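Local structure of 1,4-dihydroxy-2-naphthoyl-CoA hydrolase (Synechocystis sp., 4K00) at residues F7-Q12 with L78-T83; E35-W40 with F92-E97; A58-H63 with H113-A118. The protein hydrolyses 1,4-dihydroxy-2-naphthoyl-CoA to 1,4-dihydroxy-2-naphthoate and free CoA, a step in the biosynthesis of phylloquinone (vitamin K1). One frame throughout, in Å; residues are numbered along the deposited sequence.

Contact 1 of 3, residues F7-Q12 with L78-T83; sequences FTYERQ and LLVNLT
Thr-8 and Asn-81 face each other at a non-hydrogen-bonded pair of two antiparallel strands, and their side chains lie alongside one another, pointing the same way. Thr-8 OG1 donates to Asn-81 OD1 over 2.7 Å, tilted out of the plane of the amide. The threonine rotamer (chi1 -56°) sets this hydroxyl beside its own backbone N and sends CG2 the other way along the strand, where the methyl comes within 4.2 Å of Leu-79 CD2. A water 2.9 Å from Asn-81 OD1 and within hydrogen-bonding distance of Phe-7 O bridges the two, though its protons have other acceptors in reach. The same CD2 of Leu-79 reaches the CB of Glu-10, so one leucine branch serves two residues of the partner strand on this more exposed face.

Phe-7, Tyr-9 and Arg-11 alternate onto the other face, together with Leu-82, Val-80 and Leu-78. Here strand 6-12 is the edge strand of this chain's curved antiparallel hotdog sheet and lies against helix 26-43, which the sheet wraps. Paired N-H and C=O groups link Phe-7 to Leu-82, Tyr-9 to Val-80 and Arg-11 to Leu-78; the bond from Val-80 N to Tyr-9 O is almost straight, at 177°.

Tyr-9 and Val-80 also run side by side, with Val-80 CG2 at the edge of the phenol ring, 4.0 Å from Tyr-9 CD2. The extended tyrosine (chi1 172°) carries its hydroxyl on to Glu-35 of the helix, which Arg-11 NE meets in a salt bridge. Phe-7 touches Leu-82 through its CB, 4.0 Å from Leu-82 CD2, while its ring leads off toward Ser-39 and Ser-43. The Arg-11 guanidinium likewise leaves the strand pair: NH1 binds Gln-12 O, which lies near the guanidinium plane, and Asp-17.

Contact 2 of 3, residues E35-W40 with F92-E97; sequences EAYESW and FCCDYE
Tyr-37 projects from the helix onto three alternate residues of the strand, Phe-92, Cys-94 and Tyr-96, and meets each with a different part of its side chain. With CG anti to the backbone N (chi1 161°), the phenol reaches across to Phe-92, and the two side chains cross at about a right angle. Their ring planes are inclined at 42° with centroids 5.9 Å apart, an oblique pairing in which Tyr-37 CE1 lies 3.7 Å from Phe-92 CE1. The tyrosine hydroxyl comes in at the edge of the phenylalanine ring, near its plane, with OH 3.5 Å from Phe-92 CZ.

Nearer the root of the phenol, the thiol of Cys-94 makes an oblique sulfur-aromatic contact, its SG 4.0 Å from Tyr-37 CD1. At the base of the same side chain, Tyr-37 CB packs against Tyr-96 OH, a hydroxyl that shares a hydrogen bond with Thr-112 on the next strand. Ala-36 CB adds a looser touch at the edge of the Tyr-96 ring, 4.4 Å from CE2. Cutting Tyr-37 back to an alanine is likely to open a gap between helix and strand, leaving Phe-92 and the Cys-94 thiol without their aromatic neighbour on this side.

No hydrogen bond spans the interface, and every residue that touches is buried. Further cover comes from His-114, whose ring stacks with Phe-92 and also meets Tyr-37, and from Trp-131 of helix 129-136. The axes of segments 35-40 and 92-97 approach to 10.2 Å, their directions 117° apart, the long central helix lying across the concave face of the antiparallel sheet as the "sausage" in the "bun" of the hotdog fold.

Contact 3 of 3, residues A58-H63 with H113-A118; sequences ALPLVH and HHVCIA
His-63 turns its ring away from its own amide nitrogen (chi1 168°), His-113 has CG swung beside its own N (chi1 -59°), and the two side chains extend side by side in the same direction. Their rings meet obliquely, planes at 48° and centroids 4.7 Å apart. His-63 CD2 sits over the centre of the His-113 ring, 3.7 Å above its plane, so that a carbon of one imidazole covers a face of the other. His-63 ND1 turns to Asp-67 of the third subunit.

Val-62 and Val-115 cross at about a right angle, and Val-62 CG1 presses on Val-115 CG2 at 3.4 Å, tighter than usual for two methyls. Val-115 CG2 also touches the Pro-60 ring, whose CG continues to Ile-117 CD1; Ala-58 CB completes this apolar row against Ile-117 CG1. On the opposite face from the histidine pair, Leu-61 CD1 meets the His-114 imidazole obliquely, 4.0 Å from CE1, and a water bridges Leu-59 O and His-114 ND1, while His-114 NE2 is bonded to Thr-112.

Paired backbone bonds join Ala-58 and Ile-117. Pro-60 has no N-H to give, yet its O takes the amide of Val-115, 3.0 Å from N. Farther along, His-113 O accepts from Val-62 N and His-113 N donates to His-63 O. Two consecutive residues, Val-62 and His-63, therefore face the single residue His-113, a classic beta bulge that shifts the register by one. It lies where the antiparallel hotdog sheet runs on into another subunit, His-63 pairing there with a strand of the third chain.

Overall arrangement
From the N terminus, strand 6-12 enters first and pairs with 77-86 in contact 1, closing a loop that holds helices 26-43 and 48-54 and strand 57-68. Contact 2 closes the loop from helix 26-43 through strands 57-68 and 77-86 to 91-100, and contact 3 the all-strand loop from 57-68 through 77-86 and 91-100 to 106-118. None nests inside another: every pair of contacts crosses. Contacts 1 and 2 meet where strand 6-12 packs on helix 26-43, Tyr-9 against Ser-39; contacts 2 and 3 meet around His-114, whose O lies 3.0 Å from Phe-92 N. Contacts 1 and 3, centres about 22 Å apart, do not touch and occupy opposite sides of the chain's centre.

Contact 1 of 3, residues F7-Q12 with L78-T83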
loop_
_atom_site.group_PDB
_atom_site.type_symbol
_atom_site.label_atom_id
_atom_site.label_comp_id
_atom_site.label_asym_id
_atom_site.label_seq_id
_atom_site.Cartn_x
_atom_site.Cartn_y
_atom_site.Cartn_z
ATOM N N PHE A 7 -16.524 18.704 1.288
ATOM C CA PHE A 7 -15.808 18.245 2.453
ATOM C C PHE A 7 -14.357 18.705 2.408
ATOM O O PHE A 7 -13.756 18.772 1.344
ATOM C CB PHE A 7 -15.837 16.724 2.490
ATOM C CG PHE A 7 -15.492 16.159 3.819
ATOM C CD1 PHE A 7 -16.356 16.323 4.887
ATOM C CD2 PHE A 7 -14.304 15.468 4.012
ATOM C CE1 PHE A 7 -16.042 15.805 6.129
ATOM C CE2 PHE A 7 -13.988 14.950 5.252
ATOM C CZ PHE A 7 -14.858 15.116 6.307
ATOM N N THR A 8 -13.796 19.021 3.568
ATOM C CA THR A 8 -12.355 19.232 3.674
ATOM C C THR A 8 -11.731 18.187 4.579
ATOM O O THR A 8 -12.080 18.088 5.746
ATOM C CB THR A 8 -12.026 20.624 4.257
ATOM O OG1 THR A 8 -12.650 21.624 3.449
ATOM C CG2 THR A 8 -10.516 20.848 4.272
ATOM N N TYR A 9 -10.807 17.424 4.014
ATOM C CA TYR A 9 -10.148 16.331 4.710
ATOM C C TYR A 9 -8.703 16.700 4.976
ATOM O O TYR A 9 -7.944 17.035 4.054
ATOM C CB TYR A 9 -10.217 15.082 3.848
ATOM C CG TYR A 9 -9.423 13.897 4.342
ATOM C CD1 TYR A 9 -9.733 13.282 5.554
ATOM C CD2 TYR A 9 -8.396 13.365 3.577
ATOM C CE1 TYR A 9 -9.020 12.180 5.998
ATOM C CE2 TYR A 9 -7.690 12.254 4.003
ATOM C CZ TYR A 9 -7.993 11.677 5.219
ATOM O OH TYR A 9 -7.290 10.575 5.633
ATOM N N GLU A 10 -8.331 16.668 6.248
ATOM C CA GLU A 10 -6.977 16.984 6.642
ATOM C C GLU A 10 -6.131 15.703 6.700
ATOM O O GLU A 10 -6.545 14.692 7.270
ATOM C CB GLU A 10 -7.018 17.690 7.985
ATOM C CG GLU A 10 -5.675 18.052 8.561
ATOM C CD GLU A 10 -5.839 18.818 9.858
ATOM O OE1 GLU A 10 -6.959 19.322 10.108
ATOM O OE2 GLU A 10 -4.859 18.902 10.625
ATOM N N ARG A 11 -4.952 15.750 6.101
ATOM C CA ARG A 11 -4.134 14.543 5.940
ATOM C C ARG A 11 -2.659 14.877 6.138
ATOM O O ARG A 11 -2.080 15.668 5.391
ATOM C CB ARG A 11 -4.365 13.922 4.560
ATOM C CG ARG A 11 -3.500 12.708 4.248
ATOM C CD ARG A 11 -3.770 11.531 5.181
ATOM N NE ARG A 11 -3.650 10.276 4.445
ATOM C CZ ARG A 11 -2.496 9.722 4.080
ATOM N NH1 ARG A 11 -1.333 10.280 4.414
ATOM N NH2 ARG A 11 -2.503 8.587 3.385
ATOM N N GLN A 12 -2.073 14.265 7.160
ATOM C CA GLN A 12 -0.628 14.237 7.353
ATOM C C GLN A 12 0.057 13.267 6.398
ATOM O O GLN A 12 -0.426 12.153 6.178
ATOM C CB GLN A 12 -0.330 13.840 8.802
ATOM C CG GLN A 12 1.145 13.703 9.118
ATOM C CD GLN A 12 1.790 15.043 9.383
ATOM O OE1 GLN A 12 2.775 15.406 8.741
ATOM N NE2 GLN A 12 1.228 15.797 10.320
ATOM N N LEU A 78 -1.534 18.329 4.697
ATOM C CA LEU A 78 -2.226 18.625 3.443
ATOM C C LEU A 78 -3.721 18.775 3.701
ATOM O O LEU A 78 -4.251 18.241 4.678
ATOM C CB LEU A 78 -1.990 17.513 2.429
ATOM C CG LEU A 78 -0.543 17.081 2.189
ATOM C CD1 LEU A 78 -0.516 16.032 1.100
ATOM C CD2 LEU A 78 0.338 18.266 1.824
ATOM N N LEU A 79 -4.393 19.513 2.823
ATOM C CA LEU A 79 -5.851 19.542 2.778
ATOM C C LEU A 79 -6.308 18.927 1.464
ATOM O O LEU A 79 -5.777 19.245 0.400
ATOM C CB LEU A 79 -6.350 20.984 2.877
ATOM C CG LEU A 79 -5.926 21.748 4.133
ATOM C CD1 LEU A 79 -6.369 23.198 4.066
ATOM C CD2 LEU A 79 -6.490 21.068 5.369
ATOM N N VAL A 80 -7.277 18.027 1.547
ATOM C CA VAL A 80 -7.958 17.524 0.359
ATOM C C VAL A 80 -9.370 18.061 0.349
ATOM O O VAL A 80 -10.182 17.706 1.210
ATOM C CB VAL A 80 -8.049 15.992 0.335
ATOM C CG1 VAL A 80 -8.652 15.539 -0.996
ATOM C CG2 VAL A 80 -6.683 15.364 0.571
ATOM N N ASN A 81 -9.650 18.938 -0.607
ATOM C CA ASN A 81 -10.959 19.537 -0.715
ATOM C C ASN A 81 -11.769 18.836 -1.767
ATOM O O ASN A 81 -11.334 18.695 -2.900
ATOM C CB ASN A 81 -10.855 21.027 -1.045
ATOM C CG ASN A 81 -10.679 21.868 0.197
ATOM O OD1 ASN A 81 -11.607 22.013 0.997
ATOM N ND2 ASN A 81 -9.491 22.404 0.381
ATOM N N LEU A 82 -12.955 18.409 -1.361
ATOM C CA LEU A 82 -13.762 17.487 -2.130
ATOM C C LEU A 82 -15.092 18.169 -2.433
ATOM O O LEU A 82 -15.710 18.770 -1.553
ATOM C CB LEU A 82 -13.983 16.190 -1.335
ATOM C CG LEU A 82 -15.181 15.322 -1.726
ATOM C CD1 LEU A 82 -14.937 14.661 -3.074
ATOM C CD2 LEU A 82 -15.442 14.264 -0.660
ATOM N N THR A 83 -15.511 18.072 -3.690
ATOM C CA THR A 83 -16.890 18.335 -4.084
ATOM C C THR A 83 -17.529 17.116 -4.742
ATOM O O THR A 83 -16.902 16.462 -5.585
ATOM C CB THR A 83 -16.947 19.513 -5.060
ATOM O OG1 THR A 83 -16.412 20.675 -4.420
ATOM C CG2 THR A 83 -18.369 19.785 -5.493
HETATM O O HOH W 1 -14.297 21.449 -0.019
#

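Contact 2 of 3, residues E35-W40 with F92-E97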
loop_
_atom_site.group_PDB
_atom_site.type_symbol
_atom_site.label_atom_id
_atom_site.label_comp_id
_atom_site.label_asym_id
_atom_site.label_seq_id
_atom_site.Cartn_x
_atom_site.Cartn_y
_atom_site.Cartn_z
ATOM N N GLU A 35 -9.680 8.483 0.612
ATOM C CA GLU A 35 -9.862 8.717 2.050
ATOM C C GLU A 35 -10.775 9.914 2.335
ATOM O O GLU A 35 -11.618 9.858 3.232
ATOM C CB GLU A 35 -8.522 8.933 2.742
ATOM C CG GLU A 35 -7.616 7.710 2.729
ATOM C CD GLU A 35 -6.220 8.009 3.249
ATOM O OE1 GLU A 35 -6.011 9.064 3.901
ATOM O OE2 GLU A 35 -5.316 7.183 2.999
ATOM N N ALA A 36 -10.601 10.992 1.577
ATOM C CA ALA A 36 -11.456 12.174 1.731
ATOM C C ALA A 36 -12.895 11.808 1.454
ATOM O O ALA A 36 -13.808 12.188 2.193
ATOM C CB ALA A 36 -11.008 13.276 0.776
ATOM N N TYR A 37 -13.086 11.050 0.380
ATOM C CA TYR A 37 -14.385 10.505 0.023
ATOM C C TYR A 37 -14.940 9.680 1.191
ATOM O O TYR A 37 -16.076 9.881 1.613
ATOM C CB TYR A 37 -14.260 9.706 -1.273
ATOM C CG TYR A 37 -15.368 8.714 -1.574
ATOM C CD1 TYR A 37 -16.687 9.120 -1.706
ATOM C CD2 TYR A 37 -15.081 7.361 -1.740
ATOM C CE1 TYR A 37 -17.690 8.200 -1.981
ATOM C CE2 TYR A 37 -16.070 6.441 -2.027
ATOM C CZ TYR A 37 -17.376 6.864 -2.150
ATOM O OH TYR A 37 -18.365 5.938 -2.422
ATOM N N GLU A 38 -14.120 8.792 1.741
ATOM C CA GLU A 38 -14.543 7.956 2.852
ATOM C C GLU A 38 -14.843 8.752 4.108
ATOM O O GLU A 38 -15.753 8.399 4.854
ATOM C CB GLU A 38 -13.515 6.859 3.145
ATOM C CG GLU A 38 -13.495 5.768 2.080
ATOM C CD GLU A 38 -12.385 4.767 2.311
ATOM O OE1 GLU A 38 -11.310 4.944 1.707
ATOM O OE2 GLU A 38 -12.611 3.811 3.082
ATOM N N SER A 39 -14.080 9.820 4.349
ATOM C CA SER A 39 -14.300 10.644 5.526
ATOM C C SER A 39 -15.595 11.435 5.360
ATOM O O SER A 39 -16.353 11.629 6.314
ATOM C CB SER A 39 -13.134 11.600 5.767
ATOM O OG SER A 39 -11.920 10.894 5.944
ATOM N N TRP A 40 -15.864 11.870 4.141
ATOM C CA TRP A 40 -17.109 12.555 3.870
ATOM C C TRP A 40 -18.291 11.603 4.123
ATOM O O TRP A 40 -19.257 11.967 4.788
ATOM C CB TRP A 40 -17.120 13.102 2.441
ATOM C CG TRP A 40 -18.454 13.587 2.016
ATOM C CD1 TRP A 40 -19.058 14.748 2.375
ATOM C CD2 TRP A 40 -19.371 12.901 1.168
ATOM N NE1 TRP A 40 -20.288 14.843 1.782
ATOM C CE2 TRP A 40 -20.509 13.717 1.039
ATOM C CE3 TRP A 40 -19.327 11.686 0.479
ATOM C CZ2 TRP A 40 -21.608 13.350 0.264
ATOM C CZ3 TRP A 40 -20.422 11.317 -0.284
ATOM C CH2 TRP A 40 -21.547 12.151 -0.387
ATOM N N PHE A 92 -22.195 9.106 -9.489
ATOM C CA PHE A 92 -21.751 10.376 -8.947
ATOM C C PHE A 92 -20.271 10.620 -9.184
ATOM O O PHE A 92 -19.496 9.684 -9.464
ATOM C CB PHE A 92 -22.122 10.534 -7.470
ATOM C CG PHE A 92 -21.452 9.560 -6.536
ATOM C CD1 PHE A 92 -20.230 9.872 -5.944
ATOM C CD2 PHE A 92 -22.060 8.364 -6.197
ATOM C CE1 PHE A 92 -19.615 8.992 -5.066
ATOM C CE2 PHE A 92 -21.448 7.477 -5.325
ATOM C CZ PHE A 92 -20.229 7.804 -4.743
ATOM N N CYS A 93 -19.871 11.878 -9.039
ATOM C CA CYS A 93 -18.528 12.311 -9.407
ATOM C C CYS A 93 -17.914 13.162 -8.309
ATOM O O CYS A 93 -18.476 14.195 -7.934
ATOM C CB CYS A 93 -18.578 13.133 -10.690
ATOM S SG CYS A 93 -19.328 12.267 -12.081
ATOM N N CYS A 94 -16.754 12.728 -7.820
ATOM C CA CYS A 94 -15.993 13.466 -6.821
ATOM C C CYS A 94 -14.865 14.260 -7.484
ATOM O O CYS A 94 -14.129 13.731 -8.318
ATOM C CB CYS A 94 -15.385 12.492 -5.818
ATOM S SG CYS A 94 -16.582 11.555 -4.841
ATOM N N ASP A 95 -14.749 15.531 -7.104
ATOM C CA ASP A 95 -13.692 16.436 -7.585
ATOM C C ASP A 95 -12.843 16.857 -6.420
ATOM O O ASP A 95 -13.372 17.278 -5.392
ATOM C CB ASP A 95 -14.301 17.703 -8.172
ATOM C CG ASP A 95 -14.571 17.591 -9.636
ATOM O OD1 ASP A 95 -13.605 17.709 -10.421
ATOM O OD2 ASP A 95 -15.749 17.408 -9.995
ATOM N N TYR A 96 -11.527 16.737 -6.571
ATOM C CA TYR A 96 -10.614 16.939 -5.447
ATOM C C TYR A 96 -9.577 17.975 -5.817
ATOM O O TYR A 96 -9.081 17.988 -6.941
ATOM C CB TYR A 96 -9.878 15.647 -5.084
ATOM C CG TYR A 96 -10.716 14.397 -4.932
ATOM C CD1 TYR A 96 -11.060 13.616 -6.031
ATOM C CD2 TYR A 96 -11.120 13.968 -3.676
ATOM C CE1 TYR A 96 -11.807 12.455 -5.881
ATOM C CE2 TYR A 96 -11.853 12.803 -3.513
ATOM C CZ TYR A 96 -12.191 12.046 -4.617
ATOM O OH TYR A 96 -12.924 10.893 -4.456
ATOM N N GLU A 97 -9.230 18.825 -4.860
ATOM C CA GLU A 97 -7.977 19.574 -4.921
ATOM C C GLU A 97 -7.156 19.277 -3.687
ATOM O O GLU A 97 -7.693 19.288 -2.578
ATOM C CB GLU A 97 -8.235 21.080 -4.950
ATOM C CG GLU A 97 -9.022 21.573 -6.142
ATOM C CD GLU A 97 -8.882 23.073 -6.332
ATOM O OE1 GLU A 97 -8.895 23.805 -5.323
ATOM O OE2 GLU A 97 -8.737 23.516 -7.482
#

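Contact 3 of 3, residues A58-H63 with H113-A118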
loop_
_atom_site.group_PDB
_atom_site.type_symbol
_atom_site.label_atom_id
_atom_site.label_comp_id
_atom_site.label_asym_id
_atom_site.label_seq_id
_atom_site.Cartn_x
_atom_site.Cartn_y
_atom_site.Cartn_z
ATOM N N ALA A 58 -23.180 -3.001 -5.400
ATOM C CA ALA A 58 -21.827 -2.542 -5.263
ATOM C C ALA A 58 -21.737 -1.077 -5.671
ATOM O O ALA A 58 -22.592 -0.573 -6.398
ATOM C CB ALA A 58 -20.892 -3.405 -6.097
ATOM N N LEU A 59 -20.710 -0.398 -5.179
ATOM C CA LEU A 59 -20.427 0.973 -5.593
ATOM C C LEU A 59 -19.004 1.099 -6.091
ATOM O O LEU A 59 -18.189 1.789 -5.484
ATOM C CB LEU A 59 -20.603 1.950 -4.443
ATOM C CG LEU A 59 -22.027 2.276 -4.020
ATOM C CD1 LEU A 59 -22.018 2.897 -2.628
ATOM C CD2 LEU A 59 -22.666 3.215 -5.027
ATOM N N PRO A 60 -18.703 0.425 -7.197
ATOM C CA PRO A 60 -17.365 0.487 -7.760
ATOM C C PRO A 60 -17.024 1.877 -8.275
ATOM O O PRO A 60 -17.885 2.605 -8.774
ATOM C CB PRO A 60 -17.420 -0.486 -8.927
ATOM C CG PRO A 60 -18.860 -0.568 -9.291
ATOM C CD PRO A 60 -19.619 -0.382 -8.006
ATOM N N LEU A 61 -15.754 2.215 -8.141
ATOM C CA LEU A 61 -15.178 3.350 -8.803
ATOM C C LEU A 61 -14.944 2.916 -10.250
ATOM O O LEU A 61 -14.367 1.860 -10.496
ATOM C CB LEU A 61 -13.906 3.740 -8.037
ATOM C CG LEU A 61 -13.123 4.977 -8.450
ATOM C CD1 LEU A 61 -12.348 5.537 -7.274
ATOM C CD2 LEU A 61 -12.180 4.610 -9.584
ATOM N N VAL A 62 -15.454 3.687 -11.207
ATOM C CA VAL A 62 -15.352 3.323 -12.623
ATOM C C VAL A 62 -14.381 4.199 -13.426
ATOM O O VAL A 62 -14.033 3.878 -14.566
ATOM C CB VAL A 62 -16.722 3.327 -13.330
ATOM C CG1 VAL A 62 -17.646 2.297 -12.694
ATOM C CG2 VAL A 62 -17.342 4.718 -13.319
ATOM N N HIS A 63 -13.955 5.301 -12.832
ATOM C CA HIS A 63 -12.993 6.191 -13.464
ATOM C C HIS A 63 -12.243 6.952 -12.376
ATOM O O HIS A 63 -12.814 7.351 -11.360
ATOM C CB HIS A 63 -13.704 7.173 -14.416
ATOM C CG HIS A 63 -12.835 8.298 -14.898
ATOM N ND1 HIS A 63 -11.965 8.164 -15.960
ATOM C CD2 HIS A 63 -12.713 9.578 -14.470
ATOM C CE1 HIS A 63 -11.326 9.309 -16.152
ATOM N NE2 HIS A 63 -11.771 10.187 -15.268
ATOM N N HIS A 113 -15.128 8.776 -10.382
ATOM C CA HIS A 113 -16.529 8.522 -10.700
ATOM C C HIS A 113 -16.903 7.156 -10.147
ATOM O O HIS A 113 -16.111 6.193 -10.220
ATOM C CB HIS A 113 -16.781 8.486 -12.211
ATOM C CG HIS A 113 -16.421 9.743 -12.941
ATOM N ND1 HIS A 113 -15.892 10.856 -12.322
ATOM C CD2 HIS A 113 -16.514 10.055 -14.254
ATOM C CE1 HIS A 113 -15.672 11.798 -13.225
ATOM N NE2 HIS A 113 -16.047 11.339 -14.402
ATOM N N HIS A 114 -18.119 7.073 -9.636
ATOM C CA HIS A 114 -18.595 5.919 -8.894
ATOM C C HIS A 114 -19.991 5.591 -9.386
ATOM O O HIS A 114 -20.817 6.493 -9.620
ATOM C CB HIS A 114 -18.681 6.238 -7.397
ATOM C CG HIS A 114 -17.451 6.881 -6.834
ATOM N ND1 HIS A 114 -16.651 6.258 -5.903
ATOM C CD2 HIS A 114 -16.901 8.099 -7.051
ATOM C CE1 HIS A 114 -15.658 7.065 -5.573
ATOM N NE2 HIS A 114 -15.779 8.184 -6.265
ATOM N N VAL A 115 -20.282 4.305 -9.530
ATOM C CA VAL A 115 -21.590 3.907 -9.977
ATOM C C VAL A 115 -22.162 2.851 -9.055
ATOM O O VAL A 115 -21.431 2.072 -8.438
ATOM C CB VAL A 115 -21.575 3.371 -11.413
ATOM C CG1 VAL A 115 -20.968 4.393 -12.364
ATOM C CG2 VAL A 115 -20.831 2.050 -11.475
ATOM N N CYS A 116 -23.481 2.846 -8.955
ATOM C CA CYS A 116 -24.166 1.829 -8.198
ATOM C C CYS A 116 -24.623 0.735 -9.143
ATOM O O CYS A 116 -25.281 1.017 -10.142
ATOM C CB CYS A 116 -25.356 2.438 -7.478
ATOM S SG CYS A 116 -26.279 1.269 -6.472
ATOM N N ILE A 117 -24.261 -0.508 -8.826
ATOM C CA ILE A 117 -24.724 -1.657 -9.598
ATOM C C ILE A 117 -25.383 -2.705 -8.706
ATOM O O ILE A 117 -24.949 -2.946 -7.575
ATOM C CB ILE A 117 -23.584 -2.317 -10.397
ATOM C CG1 ILE A 117 -22.435 -2.715 -9.471
ATOM C CG2 ILE A 117 -23.079 -1.377 -11.477
ATOM C CD1 ILE A 117 -21.326 -3.491 -10.152
ATOM N N ALA A 118 -26.437 -3.315 -9.227
ATOM C CA ALA A 118 -27.066 -4.446 -8.567
ATOM C C ALA A 118 -26.244 -5.699 -8.821
ATOM O O ALA A 118 -25.730 -5.896 -9.922
ATOM C CB ALA A 118 -28.482 -4.627 -9.071
HETATM O O HOH W 2 -17.259 3.928 -4.142
#